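Long-range contacts in putative carbohydrate metabolism domain-containing protein (Bacteroides vulgatus, PDB 3S30), which is of unknown function but is probably a glycoside hydrolase or other carbohydrate-metabolism protein built on a galactose-binding-domain-like fold: residues A[139-144]-A[170-175]; A[153-158]-A[187-192]; A[164-169]-A[339-344]; A[224-229]-A[289-294]. All blocks are in the same frame, centred on the assembly; numbering follows the deposited sequence.

Strand 166-173 ties three of the contacts together in this galactose-binding-domain-like fold: its far end meets helix 138-142 in interaction 1, its beginning pairs with strand 339-349 in interaction 3, and its neighbours 155-158 and 185-191 approach each other in interaction 2. The centres of interactions 2 and 3 lie about 9 Å apart, and those of interactions 1 and 4 about 24 Å. Along the chain the segments of interactions 1, 2 and 3 alternate, whereas interaction 4 is nested within the loop that interaction 3 closes. Strand 218-228 carries the antiparallel pairing from 339-349 on to 291-297, so chain-distant strands become neighbours, and the sodium site lies at the end of interaction 3.

Interaction 1. Residues A[139-144]-A[170-175]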
loop_
_atom_site.group_PDB
_atom_site.type_symbol
_atom_site.label_atom_id
_atom_site.label_comp_id
_atom_site.label_asym_id
_atom_site.label_seq_id
_atom_site.Cartn_x
_atom_site.Cartn_y
_atom_site.Cartn_z
ATOM N N GLN A 139 10.635 -2.421 -6.345
ATOM C CA GLN A 139 11.974 -3.018 -6.370
ATOM C C GLN A 139 11.880 -4.535 -6.597
ATOM O O GLN A 139 12.745 -5.126 -7.255
ATOM C CB GLN A 139 12.757 -2.719 -5.090
ATOM C CG GLN A 139 14.268 -2.968 -5.244
ATOM C CD GLN A 139 15.067 -2.797 -3.956
ATOM O OE1 GLN A 139 14.512 -2.596 -2.872
ATOM N NE2 GLN A 139 16.388 -2.890 -4.074
ATOM N N GLY A 140 10.837 -5.157 -6.053
ATOM C CA GLY A 140 10.594 -6.574 -6.281
ATOM C C GLY A 140 10.311 -6.862 -7.749
ATOM O O GLY A 140 10.758 -7.876 -8.293
ATOM N N PHE A 141 9.578 -5.955 -8.385
ATOM C CA PHE A 141 9.224 -6.092 -9.791
ATOM C C PHE A 141 10.472 -5.924 -10.675
ATOM O O PHE A 141 10.618 -6.595 -11.707
ATOM C CB PHE A 141 8.129 -5.082 -10.178
ATOM C CG PHE A 141 7.538 -5.327 -11.539
ATOM C CD1 PHE A 141 6.607 -6.326 -11.733
ATOM C CD2 PHE A 141 7.910 -4.556 -12.620
ATOM C CE1 PHE A 141 6.060 -6.547 -12.986
ATOM C CE2 PHE A 141 7.371 -4.777 -13.873
ATOM C CZ PHE A 141 6.444 -5.773 -14.056
ATOM N N ALA A 142 11.372 -5.046 -10.240
ATOM C CA ALA A 142 12.668 -4.846 -10.889
ATOM C C ALA A 142 13.526 -6.131 -11.028
ATOM O O ALA A 142 14.351 -6.229 -11.945
ATOM C CB ALA A 142 13.447 -3.757 -10.145
ATOM N N LEU A 143 13.340 -7.098 -10.128
ATOM C CA LEU A 143 14.051 -8.393 -10.215
ATOM C C LEU A 143 13.567 -9.310 -11.340
ATOM O O LEU A 143 14.334 -10.155 -11.792
ATOM C CB LEU A 143 13.937 -9.177 -8.904
ATOM C CG LEU A 143 14.552 -8.591 -7.624
ATOM C CD1 LEU A 143 14.293 -9.552 -6.454
ATOM C CD2 LEU A 143 16.044 -8.309 -7.748
ATOM N N THR A 144 12.313 -9.146 -11.780
ATOM C CA THR A 144 11.666 -10.089 -12.702
ATOM C C THR A 144 11.984 -9.830 -14.170
ATOM O O THR A 144 11.624 -10.643 -15.023
ATOM C CB THR A 144 10.089 -10.111 -12.557
ATOM O OG1 THR A 144 9.500 -8.899 -13.086
ATOM C CG2 THR A 144 9.663 -10.307 -11.099
ATOM N N ILE A 170 -1.326 -0.424 -10.964
ATOM C CA ILE A 170 -1.693 -1.396 -11.994
ATOM C C ILE A 170 -1.009 -2.744 -11.692
ATOM O O ILE A 170 0.211 -2.859 -11.777
ATOM C CB ILE A 170 -1.307 -0.909 -13.397
ATOM C CG1 ILE A 170 -1.812 0.514 -13.640
ATOM C CG2 ILE A 170 -1.864 -1.843 -14.470
ATOM C CD1 ILE A 170 -1.518 1.052 -15.055
ATOM N N THR A 171 -1.807 -3.741 -11.296
ATOM C CA THR A 171 -1.329 -5.113 -11.158
ATOM C C THR A 171 -0.691 -5.592 -12.470
ATOM O O THR A 171 -1.273 -5.455 -13.539
ATOM C CB THR A 171 -2.476 -6.052 -10.722
ATOM O OG1 THR A 171 -2.794 -5.796 -9.348
ATOM C CG2 THR A 171 -2.095 -7.538 -10.883
ATOM N N ARG A 172 0.522 -6.131 -12.376
ATOM C CA ARG A 172 1.313 -6.481 -13.559
ATOM C C ARG A 172 1.596 -7.966 -13.624
ATOM O O ARG A 172 1.800 -8.624 -12.608
ATOM C CB ARG A 172 2.676 -5.767 -13.551
ATOM C CG ARG A 172 2.654 -4.256 -13.589
ATOM C CD ARG A 172 1.843 -3.708 -14.730
ATOM N NE ARG A 172 2.100 -2.285 -14.904
ATOM C CZ ARG A 172 1.634 -1.535 -15.904
ATOM N NH1 ARG A 172 0.840 -2.050 -16.827
ATOM N NH2 ARG A 172 1.947 -0.243 -15.956
ATOM N N LYS A 173 1.624 -8.480 -14.848
ATOM C CA LYS A 173 2.247 -9.768 -15.124
ATOM C C LYS A 173 3.761 -9.565 -15.002
ATOM O O LYS A 173 4.298 -8.559 -15.475
ATOM C CB LYS A 173 1.883 -10.217 -16.538
ATOM C CG LYS A 173 2.278 -11.633 -16.885
ATOM C CD LYS A 173 1.952 -11.932 -18.340
ATOM C CE LYS A 173 2.306 -13.374 -18.708
ATOM N NZ LYS A 173 3.771 -13.578 -18.904
ATOM N N THR A 174 4.442 -10.495 -14.338
ATOM C CA THR A 174 5.896 -10.420 -14.209
ATOM C C THR A 174 6.611 -10.895 -15.475
ATOM O O THR A 174 6.016 -11.550 -16.341
ATOM C CB THR A 174 6.390 -11.243 -13.031
ATOM O OG1 THR A 174 5.726 -12.513 -13.034
ATOM C CG2 THR A 174 6.117 -10.495 -11.726
ATOM N N GLY A 175 7.887 -10.533 -15.571
ATOM C CA GLY A 175 8.754 -10.969 -16.657
ATOM C C GLY A 175 9.160 -12.412 -16.456
ATOM O O GLY A 175 9.088 -12.926 -15.345
#
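With chi1 at -170°, Phe-141 swings its ring away from its own amide N and toward Arg-172 and Lys-173, while Thr-144, at chi1 72°, holds OG1 between its backbone N and carbonyl carbon, facing Gly-175. The contact packs helix 138-142 of the galactose-binding-domain-like fold and the turn that follows it against the chain leaving strand 166-173. Phe-141 CE1 lies 3.5 Å from Arg-172 CB, a slanting approach, and the carbonyl O of Lys-173 sits at the edge of the ring, in its plane. Phe-153 meets the same ring edge-to-face. Beside it the two threonines cross at about a right angle, methyl against methyl, with Thr-144 CG2 3.6 Å from Thr-174 CG2; the hydroxyl of Thr-174 is instead bonded to Met-183 O. Thr-144 OG1 donates to Phe-141 O at 2.9 Å, on a lone pair in the carbonyl plane, and Thr-144 N bonds to the same oxygen. A valine in place of Thr-144 would probably leave Gly-175 N without this acceptor and Phe-141 O without its hydroxyl donor. The link across is weak: Gly-175 N to Thr-144 OG1, 3.4 Å, though nearly straight at 168°.

Interaction 2. Residues A[153-158]-A[187-192]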
loop_
_atom_site.group_PDB
_atom_site.type_symbol
_atom_site.label_atom_id
_atom_site.label_comp_id
_atom_site.label_asym_id
_atom_site.label_seq_id
_atom_site.Cartn_x
_atom_site.Cartn_y
_atom_site.Cartn_z
ATOM N N PHE A 153 5.909 -0.061 -14.323
ATOM C CA PHE A 153 5.844 -0.666 -12.974
ATOM C C PHE A 153 4.433 -0.787 -12.399
ATOM O O PHE A 153 3.504 -0.125 -12.870
ATOM C CB PHE A 153 6.782 0.050 -11.991
ATOM C CG PHE A 153 8.209 -0.404 -12.116
ATOM C CD1 PHE A 153 8.977 -0.001 -13.204
ATOM C CD2 PHE A 153 8.762 -1.285 -11.190
ATOM C CE1 PHE A 153 10.270 -0.446 -13.347
ATOM C CE2 PHE A 153 10.053 -1.726 -11.330
ATOM C CZ PHE A 153 10.813 -1.304 -12.407
ATOM N N PRO A 154 4.258 -1.668 -11.404
ATOM C CA PRO A 154 2.928 -1.790 -10.799
ATOM C C PRO A 154 2.478 -0.514 -10.090
ATOM O O PRO A 154 1.268 -0.207 -10.036
ATOM C CB PRO A 154 3.081 -2.959 -9.809
ATOM C CG PRO A 154 4.342 -3.694 -10.216
ATOM C CD PRO A 154 5.206 -2.697 -10.916
ATOM N N THR A 155 3.451 0.238 -9.592
ATOM C CA THR A 155 3.203 1.463 -8.854
ATOM C C THR A 155 3.872 2.664 -9.517
ATOM O O THR A 155 5.092 2.697 -9.697
ATOM C CB THR A 155 3.698 1.306 -7.421
ATOM O OG1 THR A 155 3.036 0.180 -6.836
ATOM C CG2 THR A 155 3.405 2.547 -6.598
ATOM N N SER A 156 3.044 3.646 -9.860
ATOM C CA SER A 156 3.460 4.858 -10.552
ATOM C C SER A 156 2.460 5.962 -10.234
ATOM O O SER A 156 1.652 5.823 -9.298
ATOM C CB SER A 156 3.512 4.619 -12.065
ATOM O OG SER A 156 4.145 5.699 -12.742
ATOM N N ILE A 157 2.539 7.059 -10.987
ATOM C CA ILE A 157 1.547 8.138 -10.919
ATOM C C ILE A 157 0.995 8.436 -12.308
ATOM O O ILE A 157 1.626 8.146 -13.323
ATOM C CB ILE A 157 2.113 9.476 -10.320
ATOM C CG1 ILE A 157 3.238 10.066 -11.195
ATOM C CG2 ILE A 157 2.592 9.273 -8.899
ATOM C CD1 ILE A 157 3.643 11.469 -10.805
ATOM N N SER A 158 -0.186 9.036 -12.332
ATOM C CA SER A 158 -0.841 9.448 -13.567
ATOM C C SER A 158 -1.070 10.944 -13.508
ATOM O O SER A 158 -1.355 11.463 -12.438
ATOM C CB SER A 158 -2.189 8.720 -13.710
ATOM O OG SER A 158 -3.086 9.456 -14.527
ATOM N N ALA A 187 1.157 -7.104 -7.524
ATOM C CA ALA A 187 0.065 -6.171 -7.245
ATOM C C ALA A 187 0.537 -4.723 -7.274
ATOM O O ALA A 187 1.629 -4.401 -6.772
ATOM C CB ALA A 187 -0.554 -6.482 -5.891
ATOM N N GLY A 188 -0.290 -3.858 -7.871
ATOM C CA GLY A 188 -0.090 -2.418 -7.817
ATOM C C GLY A 188 -0.392 -2.004 -6.394
ATOM O O GLY A 188 -1.539 -2.080 -5.965
ATOM N N ASN A 189 0.648 -1.611 -5.649
ATOM C CA ASN A 189 0.478 -1.247 -4.259
ATOM C C ASN A 189 1.256 -0.012 -3.826
ATOM O O ASN A 189 2.149 0.471 -4.516
ATOM C CB ASN A 189 0.781 -2.439 -3.339
ATOM C CG ASN A 189 2.202 -3.026 -3.539
ATOM O OD1 ASN A 189 3.086 -2.414 -4.153
ATOM N ND2 ASN A 189 2.406 -4.228 -3.010
ATOM N N LEU A 190 0.879 0.506 -2.665
ATOM C CA LEU A 190 1.593 1.603 -2.055
ATOM C C LEU A 190 1.363 1.451 -0.574
ATOM O O LEU A 190 0.260 1.137 -0.152
ATOM C CB LEU A 190 1.054 2.944 -2.538
ATOM C CG LEU A 190 1.931 4.167 -2.238
ATOM C CD1 LEU A 190 3.078 4.272 -3.257
ATOM C CD2 LEU A 190 1.094 5.463 -2.191
ATOM N N PHE A 191 2.391 1.661 0.223
ATOM C CA PHE A 191 2.201 1.637 1.648
ATOM C C PHE A 191 3.236 2.467 2.415
ATOM O O PHE A 191 4.305 2.821 1.885
ATOM C CB PHE A 191 2.185 0.191 2.146
ATOM C CG PHE A 191 3.400 -0.601 1.760
ATOM C CD1 PHE A 191 4.527 -0.607 2.569
ATOM C CD2 PHE A 191 3.415 -1.345 0.596
ATOM C CE1 PHE A 191 5.652 -1.344 2.220
ATOM C CE2 PHE A 191 4.536 -2.088 0.237
ATOM C CZ PHE A 191 5.661 -2.083 1.049
ATOM N N ILE A 192 2.883 2.782 3.659
ATOM C CA ILE A 192 3.803 3.414 4.584
ATOM C C ILE A 192 4.616 2.324 5.314
ATOM O O ILE A 192 4.050 1.433 5.950
ATOM C CB ILE A 192 3.061 4.322 5.589
ATOM C CG1 ILE A 192 2.311 5.427 4.841
ATOM C CG2 ILE A 192 4.040 4.947 6.591
ATOM C CD1 ILE A 192 1.499 6.347 5.738
#
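The backbones of 153-158 and 187-192 come closest where Pro-154 CA lies 4.3 Å from Gly-188 CA, and no backbone hydrogen bond joins them. At that point Pro-154 O is 3.4 Å from Gly-188 CA, where a CB on Gly-188 would run into that carbonyl, and the ring carbon Pro-154 CB rests 3.7 Å from Ala-187 O. The polar link is made by Thr-155, whose OG1 donates to Asn-189 O; the modelled spacing of 2.5 Å is shorter than usual, and its exact length is doubtful. The other branch of Thr-155, CG2, is anti to the backbone N and meets Leu-190 CD1 at 3.8 Å, the two side chains crossing at about a right angle. One threonine thus uses both branches, the hydroxyl directed at a main-chain oxygen and the methyl joining apolar packing in a buried setting. The amide of Asn-189 takes a different course: OD1 accepts from Gly-137 N, just before helix 138-142. Leu-190 also packs on Leu-167, and Thr-155 on Leu-169, so strand 166-173 contributes to the same buried layer. The contact is packing between two strands of the galactose-binding-domain-like beta fold, 155-158 and 185-191, that both pair antiparallel with 166-173, while helix 138-142 lays Asn-138 and Phe-141 against Pro-154.

Interaction 3. Residues A[164-169]-A[339-344]; sequences GNCLQL and TLLIDD. With NA (sodium ion), chain C.
Four backbone hydrogen bonds join strands 166-169 and 339-343, which run antiparallel with 162° between their directions. Leu-167 and Ile-342 form one hydrogen-bonded pair and Leu-169 and Leu-340 another, with Gln-168 and Leu-341 as the non-hydrogen-bonded pair between them. The bond from Leu-340 N to Leu-169 O measures 2.8 Å and that from Ile-342 N to Leu-167 O 3.2 Å. CA-H...O contacts supplement them, with Leu-341 CA 3.3 Å from Leu-167 O.

Apolar packing follows the pairing. Leu-167 and Ile-342 lie side by side on the face they share with Leu-169 and Leu-340, their CB atoms 4.0 Å apart. On the other face, Leu-341 has CG anti to its carbonyl carbon (chi1 -58°), which brings CD2 alongside the aliphatic part of Gln-168, 3.8 Å from Gln-168 CG.

Metal coordination lies just before strand 166-169, at Asn-165. The sodium ion is bound by Asn-165 O at 2.4 Å and by Asp-343 OD1 at 2.5 Å; Asn-105 O and Glu-107 OE2 complete the protein ligands. A backbone carbonyl and a carboxylate are thus drawn together from two segments far apart in sequence. The second carboxylate oxygen, Asp-343 OD2, accepts from Arg-162 N, which helps to fix the turn of the group, and Asp-344 N bonds to Asp-343 OD1 at 2.8 Å.

Among the neighbouring strands, 155-158 flanks 166-173 and 218-228 flanks 339-349, while Trp-291 of strand 291-297 packs against Cys-166, Leu-341 and Asp-343.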
loop_
_atom_site.group_PDB
_atom_site.type_symbol
_atom_site.label_atom_id
_atom_site.label_comp_id
_atom_site.label_asym_id
_atom_site.label_seq_id
_atom_site.Cartn_x
_atom_site.Cartn_y
_atom_site.Cartn_z
ATOM N N GLY A 164 -4.464 17.200 -9.479
ATOM C CA GLY A 164 -3.303 17.255 -10.393
ATOM C C GLY A 164 -2.923 15.850 -10.855
ATOM O O GLY A 164 -3.700 15.201 -11.553
ATOM N N ASN A 165 -1.739 15.368 -10.470
ATOM C CA ASN A 165 -1.386 13.955 -10.656
ATOM C C ASN A 165 -2.064 13.106 -9.586
ATOM O O ASN A 165 -2.441 13.617 -8.521
ATOM C CB ASN A 165 0.122 13.685 -10.530
ATOM C CG ASN A 165 0.990 14.536 -11.465
ATOM O OD1 ASN A 165 0.696 14.713 -12.650
ATOM N ND2 ASN A 165 2.095 15.037 -10.920
ATOM N N CYS A 166 -2.197 11.805 -9.857
ATOM C CA CYS A 166 -2.753 10.856 -8.876
ATOM C C CYS A 166 -1.925 9.581 -8.795
ATOM O O CYS A 166 -1.068 9.326 -9.635
ATOM C CB CYS A 166 -4.228 10.530 -9.200
ATOM S SG CYS A 166 -4.571 9.678 -10.778
ATOM N N LEU A 167 -2.178 8.786 -7.770
ATOM C CA LEU A 167 -1.625 7.440 -7.690
ATOM C C LEU A 167 -2.216 6.536 -8.791
ATOM O O LEU A 167 -3.416 6.581 -9.074
ATOM C CB LEU A 167 -1.914 6.838 -6.315
ATOM C CG LEU A 167 -1.272 5.486 -5.995
ATOM C CD1 LEU A 167 0.225 5.618 -5.969
ATOM C CD2 LEU A 167 -1.791 4.920 -4.654
ATOM N N GLN A 168 -1.348 5.738 -9.413
ATOM C CA GLN A 168 -1.740 4.759 -10.417
ATOM C C GLN A 168 -1.192 3.398 -9.993
ATOM O O GLN A 168 0.008 3.146 -10.082
ATOM C CB GLN A 168 -1.184 5.140 -11.787
ATOM C CG GLN A 168 -1.578 4.214 -12.941
ATOM C CD GLN A 168 -0.743 4.483 -14.205
ATOM O OE1 GLN A 168 -1.093 5.343 -15.018
ATOM N NE2 GLN A 168 0.380 3.745 -14.359
ATOM N N LEU A 169 -2.077 2.536 -9.505
ATOM C CA LEU A 169 -1.701 1.180 -9.171
ATOM C C LEU A 169 -2.242 0.248 -10.267
ATOM O O LEU A 169 -3.458 0.176 -10.499
ATOM C CB LEU A 169 -2.225 0.806 -7.776
ATOM C CG LEU A 169 -1.754 1.718 -6.626
ATOM C CD1 LEU A 169 -2.294 1.273 -5.275
ATOM C CD2 LEU A 169 -0.222 1.814 -6.567
ATOM N N THR A 339 -6.602 -1.759 -12.313
ATOM C CA THR A 339 -6.124 -0.403 -12.149
ATOM C C THR A 339 -6.891 0.305 -11.037
ATOM O O THR A 339 -8.100 0.468 -11.121
ATOM C CB THR A 339 -6.208 0.372 -13.475
ATOM O OG1 THR A 339 -5.496 -0.368 -14.480
ATOM C CG2 THR A 339 -5.573 1.764 -13.335
ATOM N N LEU A 340 -6.179 0.668 -9.969
ATOM C CA LEU A 340 -6.744 1.476 -8.890
ATOM C C LEU A 340 -6.075 2.835 -8.960
ATOM O O LEU A 340 -4.846 2.927 -8.868
ATOM C CB LEU A 340 -6.490 0.844 -7.522
ATOM C CG LEU A 340 -7.063 1.550 -6.284
ATOM C CD1 LEU A 340 -8.598 1.568 -6.265
ATOM C CD2 LEU A 340 -6.533 0.873 -5.019
ATOM N N LEU A 341 -6.882 3.875 -9.158
ATOM C CA LEU A 341 -6.395 5.240 -9.091
ATOM C C LEU A 341 -6.823 5.806 -7.747
ATOM O O LEU A 341 -7.929 5.590 -7.307
ATOM C CB LEU A 341 -6.921 6.089 -10.269
ATOM C CG LEU A 341 -6.591 5.587 -11.693
ATOM C CD1 LEU A 341 -7.115 6.523 -12.770
ATOM C CD2 LEU A 341 -5.093 5.362 -11.901
ATOM N N ILE A 342 -5.919 6.508 -7.078
ATOM C CA ILE A 342 -6.229 7.141 -5.800
ATOM C C ILE A 342 -5.760 8.575 -5.832
ATOM O O ILE A 342 -4.708 8.871 -6.373
ATOM C CB ILE A 342 -5.540 6.428 -4.610
ATOM C CG1 ILE A 342 -5.880 4.930 -4.596
ATOM C CG2 ILE A 342 -5.980 7.073 -3.276
ATOM C CD1 ILE A 342 -7.393 4.639 -4.333
ATOM N N ASP A 343 -6.539 9.465 -5.238
ATOM C CA ASP A 343 -6.154 10.862 -5.141
ATOM C C ASP A 343 -6.664 11.487 -3.844
ATOM O O ASP A 343 -7.602 10.970 -3.219
ATOM C CB ASP A 343 -6.732 11.623 -6.327
ATOM C CG ASP A 343 -5.879 12.798 -6.737
ATOM O OD1 ASP A 343 -4.906 13.141 -6.025
ATOM O OD2 ASP A 343 -6.172 13.371 -7.797
ATOM N N ASP A 344 -6.049 12.609 -3.470
ATOM C CA ASP A 344 -6.454 13.413 -2.318
ATOM C C ASP A 344 -6.796 12.559 -1.094
ATOM O O ASP A 344 -7.915 12.590 -0.578
ATOM C CB ASP A 344 -7.613 14.337 -2.695
ATOM C CG ASP A 344 -7.231 15.331 -3.767
ATOM O OD1 ASP A 344 -6.133 15.915 -3.665
ATOM O OD2 ASP A 344 -8.026 15.541 -4.709
HETATM NA NA NA C . -3.134 14.760 -6.535
#

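Interaction 4. Residues A[224-229]-A[289-294]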
loop_
_atom_site.group_PDB
_atom_site.type_symbol
_atom_site.label_atom_id
_atom_site.label_comp_id
_atom_site.label_asym_id
_atom_site.label_seq_id
_atom_site.Cartn_x
_atom_site.Cartn_y
_atom_site.Cartn_z
ATOM N N TYR A 224 -10.250 9.499 -2.575
ATOM C CA TYR A 224 -11.069 9.249 -3.759
ATOM C C TYR A 224 -10.409 8.162 -4.591
ATOM O O TYR A 224 -9.187 8.108 -4.650
ATOM C CB TYR A 224 -11.214 10.525 -4.597
ATOM C CG TYR A 224 -12.081 11.582 -3.954
ATOM C CD1 TYR A 224 -11.584 12.389 -2.933
ATOM C CD2 TYR A 224 -13.403 11.779 -4.365
ATOM C CE1 TYR A 224 -12.371 13.358 -2.331
ATOM C CE2 TYR A 224 -14.204 12.740 -3.771
ATOM C CZ TYR A 224 -13.684 13.531 -2.757
ATOM O OH TYR A 224 -14.466 14.501 -2.173
ATOM N N TYR A 225 -11.215 7.303 -5.221
ATOM C CA TYR A 225 -10.692 6.252 -6.096
ATOM C C TYR A 225 -11.467 6.087 -7.423
ATOM O O TYR A 225 -12.593 6.577 -7.586
ATOM C CB TYR A 225 -10.659 4.906 -5.348
ATOM C CG TYR A 225 -11.965 4.145 -5.389
ATOM C CD1 TYR A 225 -12.937 4.340 -4.428
ATOM C CD2 TYR A 225 -12.223 3.222 -6.402
ATOM C CE1 TYR A 225 -14.144 3.645 -4.472
ATOM C CE2 TYR A 225 -13.411 2.527 -6.452
ATOM C CZ TYR A 225 -14.371 2.739 -5.485
ATOM O OH TYR A 225 -15.561 2.050 -5.546
ATOM N N LYS A 226 -10.809 5.413 -8.362
ATOM C CA LYS A 226 -11.429 4.807 -9.529
ATOM C C LYS A 226 -10.847 3.397 -9.603
ATOM O O LYS A 226 -9.689 3.184 -9.230
ATOM C CB LYS A 226 -11.074 5.560 -10.821
ATOM C CG LYS A 226 -11.563 7.007 -10.935
ATOM C CD LYS A 226 -11.221 7.559 -12.312
ATOM C CE LYS A 226 -11.720 8.978 -12.512
ATOM N NZ LYS A 226 -11.303 9.587 -13.821
ATOM N N TYR A 227 -11.640 2.433 -10.066
ATOM C CA TYR A 227 -11.184 1.051 -10.157
ATOM C C TYR A 227 -11.811 0.343 -11.323
ATOM O O TYR A 227 -13.012 0.475 -11.584
ATOM C CB TYR A 227 -11.516 0.261 -8.891
ATOM C CG TYR A 227 -10.911 -1.148 -8.862
ATOM C CD1 TYR A 227 -9.532 -1.339 -8.841
ATOM C CD2 TYR A 227 -11.718 -2.269 -8.864
ATOM C CE1 TYR A 227 -8.985 -2.613 -8.824
ATOM C CE2 TYR A 227 -11.182 -3.543 -8.828
ATOM C CZ TYR A 227 -9.819 -3.712 -8.798
ATOM O OH TYR A 227 -9.303 -4.985 -8.764
ATOM N N LYS A 228 -10.974 -0.412 -12.017
ATOM C CA LYS A 228 -11.386 -1.261 -13.115
ATOM C C LYS A 228 -10.575 -2.566 -12.957
ATOM O O LYS A 228 -9.349 -2.539 -12.941
ATOM C CB LYS A 228 -11.117 -0.527 -14.434
ATOM C CG LYS A 228 -11.145 -1.355 -15.717
ATOM C CD LYS A 228 -12.542 -1.638 -16.203
ATOM C CE LYS A 228 -12.543 -2.036 -17.680
ATOM N NZ LYS A 228 -13.932 -2.218 -18.191
ATOM N N ALA A 229 -11.275 -3.682 -12.775
ATOM C CA ALA A 229 -10.654 -5.004 -12.764
ATOM C C ALA A 229 -10.056 -5.349 -14.145
ATOM O O ALA A 229 -10.565 -4.903 -15.164
ATOM C CB ALA A 229 -11.683 -6.063 -12.342
ATOM N N SER A 289 -15.415 4.404 -13.098
ATOM C CA SER A 289 -14.555 5.336 -13.819
ATOM C C SER A 289 -14.773 6.781 -13.349
ATOM O O SER A 289 -14.175 7.706 -13.885
ATOM C CB SER A 289 -14.795 5.204 -15.319
ATOM O OG SER A 289 -14.553 3.869 -15.738
ATOM N N GLU A 290 -15.605 6.962 -12.321
ATOM C CA GLU A 290 -15.843 8.258 -11.681
ATOM C C GLU A 290 -15.106 8.328 -10.335
ATOM O O GLU A 290 -15.177 7.388 -9.546
ATOM C CB GLU A 290 -17.341 8.461 -11.381
ATOM C CG GLU A 290 -18.282 8.355 -12.574
ATOM C CD GLU A 290 -19.744 8.686 -12.221
ATOM O OE1 GLU A 290 -19.988 9.652 -11.457
ATOM O OE2 GLU A 290 -20.652 7.988 -12.722
ATOM N N TRP A 291 -14.431 9.447 -10.060
ATOM C CA TRP A 291 -13.878 9.683 -8.733
ATOM C C TRP A 291 -14.954 9.470 -7.650
ATOM O O TRP A 291 -15.967 10.206 -7.594
ATOM C CB TRP A 291 -13.286 11.092 -8.614
ATOM C CG TRP A 291 -12.044 11.252 -9.373
ATOM C CD1 TRP A 291 -11.821 12.104 -10.419
ATOM C CD2 TRP A 291 -10.830 10.527 -9.176
ATOM N NE1 TRP A 291 -10.542 11.952 -10.884
ATOM C CE2 TRP A 291 -9.907 10.995 -10.135
ATOM C CE3 TRP A 291 -10.427 9.527 -8.275
ATOM C CZ2 TRP A 291 -8.609 10.499 -10.223
ATOM C CZ3 TRP A 291 -9.132 9.035 -8.363
ATOM C CH2 TRP A 291 -8.242 9.518 -9.330
ATOM N N THR A 292 -14.715 8.457 -6.818
ATOM C CA THR A 292 -15.637 8.026 -5.772
ATOM C C THR A 292 -14.970 8.169 -4.396
ATOM O O THR A 292 -13.885 7.622 -4.146
ATOM C CB THR A 292 -16.063 6.545 -5.985
ATOM O OG1 THR A 292 -16.689 6.389 -7.271
ATOM C CG2 THR A 292 -17.021 6.075 -4.882
ATOM N N ARG A 293 -15.630 8.897 -3.506
ATOM C CA ARG A 293 -15.131 9.118 -2.156
ATOM C C ARG A 293 -15.239 7.881 -1.280
ATOM O O ARG A 293 -16.210 7.139 -1.361
ATOM C CB ARG A 293 -15.916 10.250 -1.484
ATOM C CG ARG A 293 -15.307 10.711 -0.172
ATOM C CD ARG A 293 -15.764 12.101 0.124
ATOM N NE ARG A 293 -15.176 12.681 1.329
ATOM C CZ ARG A 293 -15.564 12.397 2.571
ATOM N NH1 ARG A 293 -16.540 11.515 2.806
ATOM N NH2 ARG A 293 -14.965 12.999 3.590
ATOM N N PHE A 294 -14.233 7.680 -0.438
ATOM C CA PHE A 294 -14.291 6.693 0.628
ATOM C C PHE A 294 -14.002 7.372 1.967
ATOM O O PHE A 294 -13.350 8.416 2.023
ATOM C CB PHE A 294 -13.353 5.494 0.360
ATOM C CG PHE A 294 -11.882 5.852 0.171
ATOM C CD1 PHE A 294 -11.022 5.914 1.259
ATOM C CD2 PHE A 294 -11.358 6.068 -1.100
ATOM C CE1 PHE A 294 -9.662 6.228 1.093
ATOM C CE2 PHE A 294 -9.997 6.384 -1.285
ATOM C CZ PHE A 294 -9.151 6.459 -0.182
HETATM O O HOH W 1 -12.154 8.320 -15.919
HETATM O O HOH W 2 -14.475 0.710 -14.300
#
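An antiparallel pairing of strands 218-228 and 291-297 brings Tyr-225 opposite Thr-292, next to a corner of the chain at Ser-289 and Glu-290. The two residues form a hydrogen-bonded pair: Tyr-225 N to Thr-292 O and Thr-292 N to Tyr-225 O, each 2.9 Å. The strand directions differ by 126°, and between these segments the pairing is limited to two bridges, with Tyr-224 and Arg-293 as the non-hydrogen-bonded pair.

Beyond it, Lys-226, extended beyond CG, runs across the indole of Trp-291 at about a right angle. Its CE lies over the five-membered ring, 3.5 Å from the centroid and only 8° off the normal, as a CH-pi contact, and a cation-pi interaction is added with NZ 4.2 Å from the centroid of the same ring. A water accepts from NZ and donates to Ser-289 O, tying the ammonium to the corner. An alanine in place of Trp-291 would probably leave the lysine chain without its aromatic platform and open a gap beside Tyr-224 CB and Leu-341.

Three further rings are held by the pairing. The Tyr-224 ring carries the Arg-293 chain over one face, off-centre, with Arg-293 CB 4.2 Å from its centroid, while the guanidinium continues to Glu-295. Thr-292 CB meets the Tyr-225 ring in another off-centre CH-pi contact, and the Tyr-225 hydroxyl is bonded to His-286 O. Phe-294 CD2 lies 4.1 Å from Tyr-225 CD1, the two side chains slanting past each other.

Strand 339-349 pairs with the other edge of 218-228, an antiparallel arrangement characteristic of the beta-sandwich architecture of galactose-binding-domain-like folds.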